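Side-chain contacts in chorismate mutase (Burkholderia thailandensis, PDB 6CNZ), which probably catalyses the rearrangement of chorismate to prephenate, the branch-point step that leads toward phenylalanine and tyrosine: residues E32-A35 / H36-I40; P105-T109 / S110-Q114; T74-D77 / D78-A81; A89-A92 / T93-T97; L118-S121 / L122-L126. All blocks are in the same frame, centred on the assembly; numbering follows the deposited sequence.

Contact 1 of 5, residues E32-A35 / H36-I40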
loop_
_atom_site.group_PDB
_atom_site.type_symbol
_atom_site.label_atom_id
_atom_site.label_comp_id
_atom_site.label_asym_id
_atom_site.label_seq_id
_atom_site.Cartn_x
_atom_site.Cartn_y
_atom_site.Cartn_z
ATOM N N GLU A 32 -4.943 -11.286 1.426
ATOM C CA GLU A 32 -4.135 -12.459 1.746
ATOM C C GLU A 32 -4.125 -12.733 3.247
ATOM O O GLU A 32 -4.447 -13.864 3.645
ATOM C CB GLU A 32 -2.712 -12.293 1.168
ATOM C CG GLU A 32 -1.845 -13.583 1.167
ATOM C CD GLU A 32 -1.317 -14.005 2.545
ATOM O OE1 GLU A 32 -1.182 -13.155 3.457
ATOM O OE2 GLU A 32 -1.018 -15.204 2.719
ATOM N N PRO A 33 -3.779 -11.781 4.128
ATOM C CA PRO A 33 -3.850 -12.097 5.564
ATOM C C PRO A 33 -5.269 -12.335 6.072
ATOM O O PRO A 33 -5.444 -13.100 7.028
ATOM C CB PRO A 33 -3.191 -10.883 6.242
ATOM C CG PRO A 33 -3.202 -9.790 5.247
ATOM C CD PRO A 33 -3.070 -10.501 3.901
ATOM N N VAL A 34 -6.289 -11.720 5.479
ATOM C CA VAL A 34 -7.661 -12.104 5.812
ATOM C C VAL A 34 -7.876 -13.575 5.476
ATOM O O VAL A 34 -8.336 -14.363 6.310
ATOM C CB VAL A 34 -8.682 -11.214 5.069
ATOM C CG1 VAL A 34 -10.097 -11.708 5.342
ATOM C CG2 VAL A 34 -8.556 -9.746 5.470
ATOM N N ALA A 35 -7.539 -13.962 4.240
ATOM C CA ALA A 35 -7.713 -15.346 3.818
ATOM C C ALA A 35 -6.939 -16.287 4.724
ATOM O O ALA A 35 -7.465 -17.315 5.166
ATOM C CB ALA A 35 -7.257 -15.517 2.365
ATOM N N HIS A 36 -5.675 -15.950 4.991
ATOM C CA HIS A 36 -4.824 -16.767 5.854
ATOM C C HIS A 36 -5.460 -16.961 7.237
ATOM O O HIS A 36 -5.550 -18.085 7.748
ATOM C CB HIS A 36 -3.443 -16.095 5.937
ATOM C CG HIS A 36 -2.369 -16.919 6.584
ATOM N ND1 HIS A 36 -1.057 -16.489 6.657
ATOM C CD2 HIS A 36 -2.400 -18.131 7.188
ATOM C CE1 HIS A 36 -0.331 -17.394 7.293
ATOM N NE2 HIS A 36 -1.121 -18.398 7.625
ATOM N N TRP A 37 -5.943 -15.882 7.847
ATOM C CA TRP A 37 -6.625 -16.016 9.137
ATOM C C TRP A 37 -7.870 -16.902 9.034
ATOM O O TRP A 37 -8.099 -17.770 9.891
ATOM C CB TRP A 37 -6.993 -14.632 9.669
ATOM C CG TRP A 37 -7.524 -14.667 11.051
ATOM C CD1 TRP A 37 -6.798 -14.581 12.215
ATOM C CD2 TRP A 37 -8.899 -14.808 11.442
ATOM N NE1 TRP A 37 -7.644 -14.644 13.296
ATOM C CE2 TRP A 37 -8.934 -14.787 12.853
ATOM C CE3 TRP A 37 -10.099 -14.950 10.739
ATOM C CZ2 TRP A 37 -10.129 -14.908 13.577
ATOM C CZ3 TRP A 37 -11.297 -15.064 11.465
ATOM C CH2 TRP A 37 -11.297 -15.043 12.865
ATOM N N LYS A 38 -8.676 -16.713 7.985
ATOM C CA LYS A 38 -9.893 -17.522 7.815
ATOM C C LYS A 38 -9.578 -18.985 7.516
ATOM O O LYS A 38 -10.327 -19.875 7.936
ATOM C CB LYS A 38 -10.756 -16.921 6.705
ATOM C CG LYS A 38 -11.381 -15.573 7.102
ATOM C CD LYS A 38 -12.266 -15.019 5.990
ATOM C CE LYS A 38 -13.209 -13.916 6.492
ATOM N NZ LYS A 38 -13.605 -12.996 5.372
ATOM N N TRP A 39 -8.466 -19.247 6.816
ATOM C CA TRP A 39 -8.040 -20.616 6.532
ATOM C C TRP A 39 -7.705 -21.373 7.814
ATOM O O TRP A 39 -8.023 -22.567 7.951
ATOM C CB TRP A 39 -6.821 -20.588 5.604
ATOM C CG TRP A 39 -6.244 -21.950 5.273
ATOM C CD1 TRP A 39 -5.203 -22.575 5.892
ATOM C CD2 TRP A 39 -6.699 -22.848 4.247
ATOM N NE1 TRP A 39 -4.961 -23.792 5.300
ATOM C CE2 TRP A 39 -5.870 -23.986 4.291
ATOM C CE3 TRP A 39 -7.706 -22.778 3.268
ATOM C CZ2 TRP A 39 -6.027 -25.066 3.410
ATOM C CZ3 TRP A 39 -7.865 -23.857 2.383
ATOM C CH2 TRP A 39 -7.023 -24.979 2.461
ATOM N N ILE A 40 -7.048 -20.700 8.758
ATOM C CA ILE A 40 -6.731 -21.347 10.032
ATOM C C ILE A 40 -7.990 -21.496 10.884
ATOM O O ILE A 40 -8.235 -22.551 11.484
ATOM C CB ILE A 40 -5.631 -20.559 10.761
ATOM C CG1 ILE A 40 -4.329 -20.659 9.972
ATOM C CG2 ILE A 40 -5.452 -21.058 12.246
ATOM C CD1 ILE A 40 -3.181 -19.878 10.595
HETATM O O HOH W 1 -0.703 -13.913 5.707
#
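E32 and H36, one helical turn apart, lie alongside each other and point the same way, an i to i+4 pairing characteristic of an alpha-helix, with the carboxylate and imidazole planes turned 68° apart. OE2 of E32 stays 4.1 Å from H36 ND1, too far for direct pairing. Water 1 lies between the two groups and meets H36 ND1 at 2.8 Å, in the plane of the ring and at its edge; its distance to E32 OE1, 2.4 Å, is too short to be taken at face value. At its far side H36 NE2 makes a weak hydrogen bond to the carbonyl of G102.

V34 and K38 form a second parallel pair. With CG1 anti to its backbone N (chi1 175°), V34 offers that methyl to the extended lysine, 3.7 Å from K38 NZ, while the amine itself is bonded to I45 O. A long aliphatic chain thus packs on valine and still carries its charge to a polar end. P33, lacking an N-H, suits the first turn of a helix.

Helix 31-41 is wedged between two others: V34 packs on L107 and T111 of helix 107-129, P33 on T111, and A35 meets L90 and W94 of helix 69-96.

Contact 2 of 5, residues P105-T109 / S110-Q114. With NO3 (nitrate ion), chain H.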
loop_
_atom_site.group_PDB
_atom_site.type_symbol
_atom_site.label_atom_id
_atom_site.label_comp_id
_atom_site.label_asym_id
_atom_site.label_seq_id
_atom_site.Cartn_x
_atom_site.Cartn_y
_atom_site.Cartn_z
ATOM N N PRO A 105 -1.533 -13.314 10.657
ATOM C CA PRO A 105 -1.702 -12.064 11.414
ATOM C C PRO A 105 -3.101 -11.985 12.012
ATOM O O PRO A 105 -4.091 -12.379 11.388
ATOM C CB PRO A 105 -1.481 -10.968 10.362
ATOM C CG PRO A 105 -0.822 -11.651 9.182
ATOM C CD PRO A 105 -1.213 -13.092 9.232
ATOM N N ASP A 106 -3.180 -11.486 13.234
ATOM C CA ASP A 106 -4.468 -11.387 13.910
ATOM C C ASP A 106 -5.433 -10.493 13.133
ATOM O O ASP A 106 -5.137 -9.325 12.860
ATOM C CB ASP A 106 -4.279 -10.847 15.320
ATOM C CG ASP A 106 -5.592 -10.762 16.081
ATOM O OD1 ASP A 106 -6.181 -11.825 16.357
ATOM O OD2 ASP A 106 -6.038 -9.637 16.389
ATOM N N LEU A 107 -6.607 -11.037 12.800
ATOM C CA LEU A 107 -7.560 -10.275 12.008
ATOM C C LEU A 107 -8.024 -9.022 12.754
ATOM O O LEU A 107 -8.100 -7.937 12.169
ATOM C CB LEU A 107 -8.744 -11.160 11.634
ATOM C CG LEU A 107 -9.795 -10.510 10.742
ATOM C CD1 LEU A 107 -9.158 -10.124 9.406
ATOM C CD2 LEU A 107 -10.975 -11.443 10.531
ATOM N N ALA A 108 -8.294 -9.143 14.057
ATOM C CA ALA A 108 -8.927 -8.049 14.793
ATOM C C ALA A 108 -7.948 -6.917 15.090
ATOM O O ALA A 108 -8.308 -5.739 14.991
ATOM C CB ALA A 108 -9.538 -8.574 16.101
ATOM N N THR A 109 -6.726 -7.240 15.504
ATOM C CA THR A 109 -5.815 -6.197 15.958
ATOM C C THR A 109 -4.760 -5.836 14.924
ATOM O O THR A 109 -4.127 -4.781 15.050
ATOM C CB THR A 109 -5.116 -6.600 17.274
ATOM O OG1 THR A 109 -4.266 -7.737 17.060
ATOM C CG2 THR A 109 -6.141 -6.934 18.363
ATOM N N SER A 110 -4.554 -6.666 13.907
ATOM C CA SER A 110 -3.571 -6.344 12.884
ATOM C C SER A 110 -4.221 -6.035 11.540
ATOM O O SER A 110 -4.030 -4.943 10.988
ATOM C CB SER A 110 -2.552 -7.489 12.758
ATOM O OG SER A 110 -1.566 -7.207 11.771
ATOM N N THR A 111 -5.004 -6.958 10.983
ATOM C CA THR A 111 -5.447 -6.752 9.608
ATOM C C THR A 111 -6.615 -5.761 9.520
ATOM O O THR A 111 -6.583 -4.811 8.726
ATOM C CB THR A 111 -5.803 -8.096 8.973
ATOM O OG1 THR A 111 -4.670 -8.980 9.048
ATOM C CG2 THR A 111 -6.181 -7.900 7.519
ATOM N N ARG A 112 -7.651 -5.948 10.331
ATOM C CA ARG A 112 -8.829 -5.092 10.199
ATOM C C ARG A 112 -8.579 -3.604 10.467
ATOM O O ARG A 112 -9.230 -2.779 9.803
ATOM C CB ARG A 112 -9.948 -5.613 11.108
ATOM C CG ARG A 112 -11.252 -4.862 10.944
ATOM C CD ARG A 112 -12.393 -5.637 11.566
ATOM N NE ARG A 112 -12.674 -6.879 10.847
ATOM C CZ ARG A 112 -13.018 -8.021 11.441
ATOM N NH1 ARG A 112 -13.108 -8.094 12.773
ATOM N NH2 ARG A 112 -13.266 -9.097 10.703
ATOM N N PRO A 113 -7.703 -3.187 11.390
ATOM C CA PRO A 113 -7.414 -1.744 11.484
ATOM C C PRO A 113 -6.837 -1.167 10.202
ATOM O O PRO A 113 -7.125 -0.012 9.867
ATOM C CB PRO A 113 -6.416 -1.662 12.643
ATOM C CG PRO A 113 -6.703 -2.856 13.470
ATOM C CD PRO A 113 -7.055 -3.935 12.482
ATOM N N GLN A 114 -6.025 -1.936 9.476
ATOM C CA GLN A 114 -5.496 -1.448 8.206
ATOM C C GLN A 114 -6.612 -1.319 7.170
ATOM O O GLN A 114 -6.656 -0.352 6.395
ATOM C CB GLN A 114 -4.402 -2.396 7.704
ATOM C CG GLN A 114 -3.152 -2.500 8.593
ATOM C CD GLN A 114 -2.175 -3.569 8.087
ATOM O OE1 GLN A 114 -1.410 -3.333 7.152
ATOM N NE2 GLN A 114 -2.216 -4.752 8.694
HETATM N N NO3 H . -12.951 -8.819 7.165
HETATM O O1 NO3 H . -13.383 -9.965 7.492
HETATM O O2 NO3 H . -12.675 -8.581 5.945
HETATM O O3 NO3 H . -12.811 -7.916 8.045
HETATM O O HOH W 2 -5.536 -11.494 9.487
#
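R112 reaches back along helix 107-129 to L107, and its side chain can be followed outward. CB lies 3.2 Å from L107 O, the carbonyl that also takes the R112 backbone N-H. The chain then runs on and bends at chi3 (-67°), which brings the guanidinium over the leucine: L107 CG sits on one face of the group, toward its rim, and CD2 is 3.3 Å from NH2. At the edge lies a nitrate ion, probably from the crystallisation liquor. Its O3 accepts from NE at 3.0 Å and from NH2 at 2.9 Å, and O1 adds a weak bond to NH2. Leucine thus supports the flat cation on a face while the edge grips a flat anion; R50 and K38 are also nearby, consistent with a pocket that suits negative charge.

The helix start is held by D106, the N-cap: its OD2 receives T109 N at 2.6 Å and T109 OG1 at 2.7 Å, from opposite faces of the carboxylate. D106 O accepts from both S110 N and T111 N; the i to i+5 bonds of T111 and R112 mark a wider, pi-type turn. P113, having no N-H, joins no such ladder and kinks the helix, its CD against A108 O.

L107 and T111 pack on W37, P33 and V34 of helix 31-41, while P105 and S110 meet S110 and P105 of the second subunit.

Contact 3 of 5, residues T74-D77 / D78-A81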
loop_
_atom_site.group_PDB
_atom_site.type_symbol
_atom_site.label_atom_id
_atom_site.label_comp_id
_atom_site.label_asym_id
_atom_site.label_seq_id
_atom_site.Cartn_x
_atom_site.Cartn_y
_atom_site.Cartn_z
ATOM N N THR A 74 -21.496 1.419 -4.610
ATOM C CA THR A 74 -21.128 0.522 -5.698
ATOM C C THR A 74 -19.627 0.265 -5.722
ATOM O O THR A 74 -19.192 -0.882 -5.865
ATOM C CB THR A 74 -21.581 1.112 -7.033
ATOM O OG1 THR A 74 -23.003 1.149 -7.060
ATOM C CG2 THR A 74 -21.085 0.254 -8.191
ATOM N N PHE A 75 -18.821 1.324 -5.574
ATOM C CA PHE A 75 -17.375 1.152 -5.545
ATOM C C PHE A 75 -16.960 0.203 -4.428
ATOM O O PHE A 75 -16.046 -0.612 -4.607
ATOM C CB PHE A 75 -16.683 2.504 -5.388
ATOM C CG PHE A 75 -15.170 2.422 -5.309
ATOM C CD1 PHE A 75 -14.409 2.228 -6.455
ATOM C CD2 PHE A 75 -14.517 2.561 -4.095
ATOM C CE1 PHE A 75 -13.025 2.164 -6.396
ATOM C CE2 PHE A 75 -13.127 2.504 -4.018
ATOM C CZ PHE A 75 -12.375 2.305 -5.175
ATOM N N PHE A 76 -17.636 0.268 -3.277
ATOM C CA PHE A 76 -17.238 -0.633 -2.201
ATOM C C PHE A 76 -17.860 -2.014 -2.358
ATOM O O PHE A 76 -17.236 -3.001 -1.950
ATOM C CB PHE A 76 -17.533 -0.011 -0.828
ATOM C CG PHE A 76 -16.395 0.846 -0.315
ATOM C CD1 PHE A 76 -16.244 2.165 -0.739
ATOM C CD2 PHE A 76 -15.449 0.322 0.553
ATOM C CE1 PHE A 76 -15.186 2.950 -0.284
ATOM C CE2 PHE A 76 -14.385 1.108 1.012
ATOM C CZ PHE A 76 -14.257 2.424 0.589
ATOM N N ASP A 77 -19.027 -2.123 -3.005
ATOM C CA ASP A 77 -19.464 -3.432 -3.498
ATOM C C ASP A 77 -18.347 -4.124 -4.270
ATOM O O ASP A 77 -18.073 -5.313 -4.055
ATOM C CB ASP A 77 -20.693 -3.300 -4.399
ATOM C CG ASP A 77 -21.992 -3.173 -3.621
ATOM O OD1 ASP A 77 -22.035 -3.561 -2.428
ATOM O OD2 ASP A 77 -22.984 -2.685 -4.214
ATOM N N ASP A 78 -17.675 -3.373 -5.157
ATOM C CA ASP A 78 -16.580 -3.919 -5.959
ATOM C C ASP A 78 -15.346 -4.248 -5.116
ATOM O O ASP A 78 -14.625 -5.201 -5.436
ATOM C CB ASP A 78 -16.196 -2.947 -7.079
ATOM C CG ASP A 78 -17.255 -2.872 -8.179
ATOM O OD1 ASP A 78 -18.040 -3.827 -8.334
ATOM O OD2 ASP A 78 -17.278 -1.867 -8.910
ATOM N N GLN A 79 -15.056 -3.458 -4.070
ATOM C CA GLN A 79 -13.917 -3.785 -3.199
ATOM C C GLN A 79 -14.142 -5.114 -2.498
ATOM O O GLN A 79 -13.237 -5.959 -2.430
ATOM C CB GLN A 79 -13.673 -2.688 -2.150
ATOM C CG GLN A 79 -13.442 -1.272 -2.722
ATOM C CD GLN A 79 -12.569 -1.263 -3.966
ATOM O OE1 GLN A 79 -11.358 -1.509 -3.895
ATOM N NE2 GLN A 79 -13.178 -0.968 -5.121
ATOM N N ILE A 80 -15.352 -5.304 -1.964
ATOM C CA ILE A 80 -15.749 -6.561 -1.329
ATOM C C ILE A 80 -15.677 -7.720 -2.327
ATOM O O ILE A 80 -15.058 -8.756 -2.054
ATOM C CB ILE A 80 -17.158 -6.407 -0.722
ATOM C CG1 ILE A 80 -17.124 -5.400 0.433
ATOM C CG2 ILE A 80 -17.748 -7.763 -0.278
ATOM C CD1 ILE A 80 -18.500 -4.839 0.803
ATOM N N ALA A 81 -16.306 -7.564 -3.502
ATOM C CA ALA A 81 -16.251 -8.615 -4.523
ATOM C C ALA A 81 -14.812 -9.004 -4.850
ATOM O O ALA A 81 -14.493 -10.192 -4.997
ATOM C CB ALA A 81 -16.959 -8.144 -5.798
#
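The F75 ring carries the Q79 amide on one face, with NE2 over the centre and 3.3 Å above the plane; ring and amide are only 18° from parallel, a stacked amide-aromatic pair. At the edge of the same ring lies F76 CE1. The F76 ring has Q79 CG over one face, toward its rim, and is steeply inclined to the amide. This is the interior of the all-helical chorismate mutase fold (AroQ class), on its long helix 69-96. The phenylalanines fill the seams with its neighbours: F76 meets L55 and V58 of helix 48-64 and L122 of helix 107-129, while F75 reaches L126 and, on helix 15-29, L20.

Glutamine suits this place because it can cover a ring and still spend its N-H groups on carbonyls. Bent at chi2 (-41°), its chain folds back on its own helix, and NE2 also donates to A166 O. D78, on another side, is bonded through OD2 to H169 ND1, so a buried acid has a partner in the C-terminal part of the chain.

F75 O is gripped twice, by Q79 N at 3.1 Å and by Q79 NE2 at 2.9 Å (N-H...O 163°), the two donors arriving from opposite faces of the carbonyl plane.

Contact 4 of 5, residues A89-A92 / T93-T97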
loop_
_atom_site.group_PDB
_atom_site.type_symbol
_atom_site.label_atom_id
_atom_site.label_comp_id
_atom_site.label_asym_id
_atom_site.label_seq_id
_atom_site.Cartn_x
_atom_site.Cartn_y
_atom_site.Cartn_z
ATOM N N ALA A 89 -9.576 -17.562 -4.461
ATOM C CA ALA A 89 -8.444 -18.056 -5.241
ATOM C C ALA A 89 -7.328 -18.584 -4.335
ATOM O O ALA A 89 -6.724 -19.624 -4.625
ATOM C CB ALA A 89 -7.927 -16.940 -6.163
ATOM N N LEU A 90 -7.056 -17.893 -3.214
ATOM C CA LEU A 90 -6.049 -18.377 -2.270
ATOM C C LEU A 90 -6.482 -19.699 -1.633
ATOM O O LEU A 90 -5.688 -20.642 -1.550
ATOM C CB LEU A 90 -5.769 -17.313 -1.195
ATOM C CG LEU A 90 -5.095 -16.023 -1.690
ATOM C CD1 LEU A 90 -5.214 -14.855 -0.679
ATOM C CD2 LEU A 90 -3.646 -16.273 -2.029
ATOM N N PHE A 91 -7.750 -19.796 -1.200
ATOM C CA PHE A 91 -8.274 -21.061 -0.684
ATOM C C PHE A 91 -8.090 -22.189 -1.691
ATOM O O PHE A 91 -7.674 -23.296 -1.325
ATOM C CB PHE A 91 -9.758 -20.937 -0.320
ATOM C CG PHE A 91 -10.018 -20.431 1.095
ATOM C CD1 PHE A 91 -9.143 -19.544 1.719
ATOM C CD2 PHE A 91 -11.145 -20.856 1.797
ATOM C CE1 PHE A 91 -9.399 -19.080 3.009
ATOM C CE2 PHE A 91 -11.411 -20.393 3.084
ATOM C CZ PHE A 91 -10.533 -19.512 3.695
ATOM N N ALA A 92 -8.435 -21.936 -2.962
ATOM C CA ALA A 92 -8.273 -22.965 -3.993
ATOM C C ALA A 92 -6.808 -23.401 -4.103
ATOM O O ALA A 92 -6.513 -24.594 -4.229
ATOM C CB ALA A 92 -8.798 -22.441 -5.345
ATOM N N THR A 93 -5.881 -22.447 -4.016
ATOM C CA THR A 93 -4.453 -22.759 -4.056
ATOM C C THR A 93 -4.031 -23.563 -2.834
ATOM O O THR A 93 -3.316 -24.565 -2.949
ATOM C CB THR A 93 -3.653 -21.454 -4.135
ATOM O OG1 THR A 93 -4.014 -20.749 -5.324
ATOM C CG2 THR A 93 -2.138 -21.709 -4.128
ATOM N N TRP A 94 -4.461 -23.133 -1.650
ATOM C CA TRP A 94 -4.081 -23.828 -0.426
ATOM C C TRP A 94 -4.686 -25.229 -0.345
ATOM O O TRP A 94 -4.033 -26.143 0.168
ATOM C CB TRP A 94 -4.464 -22.961 0.780
ATOM C CG TRP A 94 -3.674 -21.680 0.776
ATOM C CD1 TRP A 94 -2.459 -21.474 0.158
ATOM C CD2 TRP A 94 -4.046 -20.422 1.356
ATOM N NE1 TRP A 94 -2.056 -20.173 0.322
ATOM C CE2 TRP A 94 -2.997 -19.504 1.064
ATOM C CE3 TRP A 94 -5.157 -19.980 2.102
ATOM C CZ2 TRP A 94 -3.019 -18.168 1.497
ATOM C CZ3 TRP A 94 -5.181 -18.646 2.533
ATOM C CH2 TRP A 94 -4.112 -17.756 2.227
ATOM N N ARG A 95 -5.900 -25.435 -0.877
ATOM C CA ARG A 95 -6.467 -26.789 -0.917
ATOM C C ARG A 95 -5.625 -27.716 -1.772
ATOM O O ARG A 95 -5.490 -28.897 -1.456
ATOM C CB ARG A 95 -7.894 -26.785 -1.468
ATOM C CG ARG A 95 -8.950 -26.293 -0.519
ATOM C CD ARG A 95 -10.355 -26.402 -1.128
ATOM N NE ARG A 95 -11.247 -25.495 -0.417
ATOM C CZ ARG A 95 -11.794 -24.399 -0.930
ATOM N NH1 ARG A 95 -11.594 -24.075 -2.204
ATOM N NH2 ARG A 95 -12.570 -23.640 -0.165
ATOM N N ALA A 96 -5.054 -27.195 -2.867
ATOM C CA ALA A 96 -4.306 -28.038 -3.801
ATOM C C ALA A 96 -3.001 -28.535 -3.201
ATOM O O ALA A 96 -2.544 -29.629 -3.534
ATOM C CB ALA A 96 -4.022 -27.276 -5.096
ATOM N N THR A 97 -2.377 -27.743 -2.333
ATOM C CA THR A 97 -1.165 -28.168 -1.668
ATOM C C THR A 97 -1.439 -28.090 -0.176
ATOM O O THR A 97 -2.130 -28.956 0.379
ATOM C CB THR A 97 0.033 -27.310 -2.099
ATOM O OG1 THR A 97 -0.204 -25.940 -1.750
ATOM C CG2 THR A 97 0.240 -27.405 -3.597
#
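W94 and L90 are brought together by two torsions of the tryptophan: CG stands anti to the carbonyl carbon (chi1 -64°), and chi2 of -23° lays the indole back along the preceding turn. One face then covers the L90 backbone, with L90 O 3.2 Å above the plane and toward its rim. Farther along, L90 CB makes a CH-pi contact, 3.9 Å from the centroid of the six-membered ring. The side chains run the same way, and the broad indole shelters both a carbonyl and an aliphatic stem. That carbonyl also takes W94 N at 2.8 Å.

F91 meets two partners. Its CD1 approaches W94 CE3 at 4.0 Å, apolar against apolar. From the next position R95, extended from CG to NE, carries its guanidinium across the phenylalanine: F91 CB lies over one face of the group, while NH2 comes to the edge of the F91 ring, 3.7 Å from CD2, the two planes 84° apart. Arginine fits here, since its chain and flat head can rest on carbon at an exposed position. T93 OG1 lies 3.0 Å from A89 O, which already holds the T93 N-H.

This last part of helix 69-96 leans on helix 31-41 through an aromatic cluster: W39 meets both F91 and W94 edge-to-face, R95 touches W39, and E32 packs on W94.

Contact 5 of 5, residues L118-S121 / L122-L126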
loop_
_atom_site.group_PDB
_atom_site.type_symbol
_atom_site.label_atom_id
_atom_site.label_comp_id
_atom_site.label_asym_id
_atom_site.label_seq_id
_atom_site.Cartn_x
_atom_site.Cartn_y
_atom_site.Cartn_z
ATOM N N LEU A 118 -8.243 2.297 5.334
ATOM C CA LEU A 118 -8.329 2.470 3.886
ATOM C C LEU A 118 -9.724 2.909 3.449
ATOM O O LEU A 118 -9.869 3.554 2.400
ATOM C CB LEU A 118 -7.904 1.187 3.176
ATOM C CG LEU A 118 -6.374 1.066 3.158
ATOM C CD1 LEU A 118 -5.929 -0.354 2.858
ATOM C CD2 LEU A 118 -5.747 2.033 2.183
ATOM N N THR A 119 -10.757 2.596 4.239
ATOM C CA THR A 119 -12.093 3.088 3.929
ATOM C C THR A 119 -12.088 4.599 3.737
ATOM O O THR A 119 -12.515 5.104 2.693
ATOM C CB THR A 119 -13.075 2.688 5.027
ATOM O OG1 THR A 119 -13.172 1.258 5.076
ATOM C CG2 THR A 119 -14.446 3.274 4.735
ATOM N N GLN A 120 -11.560 5.335 4.716
ATOM C CA GLN A 120 -11.542 6.792 4.602
ATOM C C GLN A 120 -10.633 7.272 3.473
ATOM O O GLN A 120 -10.960 8.252 2.794
ATOM C CB GLN A 120 -11.115 7.434 5.924
ATOM C CG GLN A 120 -11.219 8.976 5.907
ATOM C CD GLN A 120 -12.570 9.504 5.374
ATOM O OE1 GLN A 120 -13.642 8.983 5.706
ATOM N NE2 GLN A 120 -12.511 10.546 4.547
ATOM N N SER A 121 -9.469 6.638 3.286
ATOM C CA SER A 121 -8.576 7.063 2.201
ATOM C C SER A 121 -9.215 6.812 0.840
ATOM O O SER A 121 -9.126 7.652 -0.063
ATOM C CB SER A 121 -7.234 6.332 2.285
ATOM O OG SER A 121 -6.678 6.428 3.577
ATOM N N LEU A 122 -9.863 5.662 0.682
ATOM C CA LEU A 122 -10.538 5.351 -0.572
ATOM C C LEU A 122 -11.692 6.302 -0.833
ATOM O O LEU A 122 -11.895 6.738 -1.974
ATOM C CB LEU A 122 -11.033 3.911 -0.545
ATOM C CG LEU A 122 -9.896 2.922 -0.798
ATOM C CD1 LEU A 122 -10.397 1.491 -0.656
ATOM C CD2 LEU A 122 -9.323 3.150 -2.195
ATOM N N ILE A 123 -12.466 6.636 0.203
ATOM C CA ILE A 123 -13.583 7.551 -0.012
ATOM C C ILE A 123 -13.069 8.922 -0.421
ATOM O O ILE A 123 -13.608 9.549 -1.336
ATOM C CB ILE A 123 -14.483 7.626 1.234
ATOM C CG1 ILE A 123 -15.226 6.307 1.391
ATOM C CG2 ILE A 123 -15.479 8.770 1.115
ATOM C CD1 ILE A 123 -16.308 6.360 2.425
ATOM N N ALA A 124 -12.000 9.394 0.222
ATOM C CA ALA A 124 -11.409 10.669 -0.176
ATOM C C ALA A 124 -10.786 10.585 -1.569
ATOM O O ALA A 124 -10.860 11.545 -2.349
ATOM C CB ALA A 124 -10.369 11.105 0.856
ATOM N N ALA A 125 -10.164 9.448 -1.900
ATOM C CA ALA A 125 -9.593 9.295 -3.234
ATOM C C ALA A 125 -10.683 9.253 -4.297
ATOM O O ALA A 125 -10.526 9.836 -5.372
ATOM C CB ALA A 125 -8.735 8.029 -3.310
ATOM N N LEU A 126 -11.794 8.565 -4.009
ATOM C CA LEU A 126 -12.908 8.511 -4.950
ATOM C C LEU A 126 -13.489 9.898 -5.197
ATOM O O LEU A 126 -13.853 10.236 -6.332
ATOM C CB LEU A 126 -13.984 7.564 -4.413
ATOM C CG LEU A 126 -14.979 6.917 -5.384
ATOM C CD1 LEU A 126 -14.258 6.050 -6.420
ATOM C CD2 LEU A 126 -15.973 6.082 -4.593
#
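L118 O accepts from L122 N at 2.7 Å, the first of four successive bonds of a regular alpha-helix; T119 to I123, Q120 to A124 and S121 to A125 follow in the same i to i+4 pattern. With helical backbone angles throughout, different faces serve different neighbours.

L122 and I123 have their first branch anti to the carbonyl carbon (chi1 -78° and -70°), which tucks it against the turn before. L122 CG comes 3.3 Å from L118 O, and I123 CG1 is 3.2 Å from T119 O, so aliphatic carbon covers carbonyls whose bonding is already met by the backbone. Side chain to side chain the touches are looser: T119 CG2 and I123 CD1 are 4.3 Å apart. The Q120 amide finds a weak bond with N65 OD1.

Large branched residues point into the subunit, where L118 and L122 meet L23 of helix 15-29, and I123 meets F76 of helix 69-96. On another side S121, A124 and A125 are small, allowing a close approach by L152 of the second subunit; S121 OG is within weak hydrogen-bonding range of L152 O there and of R117 O in its own helix, which must share or compete for its one proton. Such a division, bulky residues inward and small ones toward a partner chain, fits a helix that serves both bundle and dimer in this all-helical, AroQ-type mutase.

In the fold
Contact 5 is the most buried and contact 4 the most exposed; contacts 1, 2 and 3 lie between. Helix 69-96 carries contacts 3 and 4, whose centres are about 23 Å apart, and its chemistry changes along the way, from a glutamine amide stacked inside the bundle to an exposed arginine beside a buried tryptophan. Helix 107-129 likewise holds contacts 2 and 5, the first with capping and anion-binding groups, the second mainly aliphatic; both reach the second subunit. Contact 1 touches contacts 2 and 4 through W37, V34 and W39, whereas contacts 3 and 5 meet each other in the core.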